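Local coordinates for YjbQ family protein (Sulfolobus solfataricus, PDB 1VPH) that is of unknown function but has the YjbQ-like fold of the UPF0047 family, assembles as a trimer and carries a bound potassium ion, at residues L120-T124 with W125-F129. Residues are numbered along the deposited sequence; the frame is centred on the assembly and turned at random.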
loop_
_atom_site.group_PDB
_atom_site.type_symbol
_atom_site.label_atom_id
_atom_site.label_comp_id
_atom_site.label_asym_id
_atom_site.label_seq_id
_atom_site.Cartn_x
_atom_site.Cartn_y
_atom_site.Cartn_z
ATOM N N LEU C 120 -3.897 -18.068 -4.174
ATOM C CA LEU C 120 -3.715 -16.771 -3.553
ATOM C C LEU C 120 -3.203 -17.071 -2.151
ATOM O O LEU C 120 -3.780 -17.907 -1.446
ATOM C CB LEU C 120 -5.052 -16.017 -3.458
ATOM C CG LEU C 120 -5.243 -14.526 -3.421
ATOM C CD1 LEU C 120 -4.494 -13.782 -4.527
ATOM C CD2 LEU C 120 -6.789 -14.201 -3.430
ATOM N N VAL C 121 -2.111 -16.428 -1.761
ATOM C CA VAL C 121 -1.616 -16.556 -0.401
ATOM C C VAL C 121 -2.327 -15.522 0.428
ATOM O O VAL C 121 -2.239 -14.339 0.117
ATOM C CB VAL C 121 -0.086 -16.347 -0.347
ATOM C CG1 VAL C 121 0.429 -16.310 1.079
ATOM C CG2 VAL C 121 0.621 -17.481 -1.149
ATOM N N ARG C 122 -3.056 -15.970 1.442
ATOM C CA ARG C 122 -3.720 -15.071 2.349
ATOM C C ARG C 122 -4.135 -15.770 3.608
ATOM O O ARG C 122 -4.305 -16.999 3.646
ATOM C CB ARG C 122 -4.927 -14.477 1.684
ATOM C CG ARG C 122 -6.001 -15.457 1.404
ATOM C CD ARG C 122 -7.071 -14.784 0.606
ATOM N NE ARG C 122 -8.106 -15.741 0.373
ATOM C CZ ARG C 122 -9.070 -16.034 1.231
ATOM N NH1 ARG C 122 -9.188 -15.411 2.403
ATOM N NH2 ARG C 122 -9.935 -16.979 0.894
ATOM N N GLY C 123 -4.346 -14.994 4.649
ATOM C CA GLY C 123 -4.725 -15.592 5.911
ATOM C C GLY C 123 -6.148 -16.102 5.874
ATOM O O GLY C 123 -6.964 -15.714 5.012
ATOM N N THR C 124 -6.444 -16.966 6.854
ATOM C CA THR C 124 -7.798 -17.443 7.052
ATOM C C THR C 124 -8.779 -16.264 7.166
ATOM O O THR C 124 -9.894 -16.368 6.651
ATOM C CB THR C 124 -7.879 -18.389 8.270
ATOM O OG1 THR C 124 -6.915 -19.455 8.120
ATOM C CG2 THR C 124 -9.286 -18.964 8.444
ATOM N N TRP C 125 -8.379 -15.168 7.827
ATOM C CA TRP C 125 -9.306 -14.061 8.098
ATOM C C TRP C 125 -8.921 -12.784 7.343
ATOM O O TRP C 125 -9.229 -11.685 7.762
ATOM C CB TRP C 125 -9.463 -13.886 9.599
ATOM C CG TRP C 125 -10.030 -15.162 10.181
ATOM C CD1 TRP C 125 -11.322 -15.636 10.057
ATOM C CD2 TRP C 125 -9.310 -16.151 10.889
ATOM N NE1 TRP C 125 -11.440 -16.838 10.687
ATOM C CE2 TRP C 125 -10.218 -17.177 11.213
ATOM C CE3 TRP C 125 -7.987 -16.259 11.312
ATOM C CZ2 TRP C 125 -9.839 -18.304 11.930
ATOM C CZ3 TRP C 125 -7.614 -17.358 12.023
ATOM C CH2 TRP C 125 -8.529 -18.379 12.327
ATOM N N GLN C 126 -8.323 -12.994 6.168
ATOM C CA GLN C 126 -7.878 -11.940 5.329
ATOM C C GLN C 126 -8.660 -11.929 4.025
ATOM O O GLN C 126 -8.292 -12.587 3.064
ATOM C CB GLN C 126 -6.398 -12.185 5.039
ATOM C CG GLN C 126 -5.660 -11.007 4.555
ATOM C CD GLN C 126 -4.156 -11.255 4.598
ATOM O OE1 GLN C 126 -3.718 -12.389 4.446
ATOM N NE2 GLN C 126 -3.365 -10.203 4.873
ATOM N N ASN C 127 -9.757 -11.175 3.990
ATOM C CA ASN C 127 -10.609 -11.133 2.803
ATOM C C ASN C 127 -10.330 -9.815 2.101
ATOM O O ASN C 127 -9.859 -8.846 2.728
ATOM C CB ASN C 127 -12.078 -11.248 3.219
ATOM C CG ASN C 127 -12.479 -12.692 3.559
ATOM O OD1 ASN C 127 -11.706 -13.477 4.134
ATOM N ND2 ASN C 127 -13.662 -13.056 3.146
ATOM N N ILE C 128 -10.658 -9.773 0.815
ATOM C CA ILE C 128 -10.370 -8.611 -0.018
ATOM C C ILE C 128 -11.644 -7.803 -0.230
ATOM O O ILE C 128 -12.688 -8.360 -0.640
ATOM C CB ILE C 128 -9.857 -9.033 -1.362
ATOM C CG1 ILE C 128 -8.612 -9.923 -1.210
ATOM C CG2 ILE C 128 -9.529 -7.806 -2.172
ATOM C CD1 ILE C 128 -8.009 -10.386 -2.489
ATOM N N PHE C 129 -11.569 -6.492 0.028
ATOM C CA PHE C 129 -12.744 -5.616 -0.080
ATOM C C PHE C 129 -12.530 -4.419 -0.972
ATOM O O PHE C 129 -11.508 -3.716 -0.916
ATOM C CB PHE C 129 -13.162 -5.082 1.278
ATOM C CG PHE C 129 -13.598 -6.132 2.275
ATOM C CD1 PHE C 129 -14.915 -6.553 2.335
ATOM C CD2 PHE C 129 -12.698 -6.617 3.177
ATOM C CE1 PHE C 129 -15.309 -7.476 3.283
ATOM C CE2 PHE C 129 -13.067 -7.559 4.102
ATOM C CZ PHE C 129 -14.343 -7.992 4.161
HETATM O O HOH W 1 -11.339 -16.065 4.022
#
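Arg122 and Gln126 reach past each other across a tight turn, each side chain bonding to backbone on the far side. The arginine, extended from CG to NE, brings NH1 to 3.0 Å from the carbonyl O of Gln126; the donor stands above the carbonyl plane, and the bond is bent. In return, Gln126 turns its amide to the opposite limb, with CG anti to the backbone N (chi1 -161°). Gly123 N meets a lone pair of Gln126 OE1, in the carbonyl plane, at 2.7 Å in a nearly straight hydrogen bond (168°); having no side chain, Gly123 puts no carbon beside that oxygen. Gln126 NE2 donates to the backbone O of Val55 in a second subunit, so one buried amide, acceptor and donor at once, ties the turn to the trimer interface. Between the limbs runs a type I beta turn, Gly123 to Gln126, closed by Gln126 N to Gly123 O at 3.3 Å; it lies in the loop that joins strand 119-120 to strand 127-132. NH1 also donates to a water in the guanidinium plane, and this water in turn donates to Thr124 O and Asn127 OD1. The Asn127 amide stands almost perpendicular to the guanidinium (87°), while its ND2 is hydrogen-bonded to OD2 of Asp32. A leucine in place of Arg122 would probably leave Gln126 O without its NH1 donor and the water without an acceptor. At the exposed corner, Thr124 lays CG2 over the centre of the six-membered ring of Trp125, a CH-pi contact of 3.6 Å to the centroid that the broad indole face suits. Where the limbs diverge, Leu120 and Ile128, apolar as their buried setting demands, meet tip to tip, CD2 to CD1 at 4.1 Å, and Leu120 also packs on Val37 and Val41 of helix 34-44.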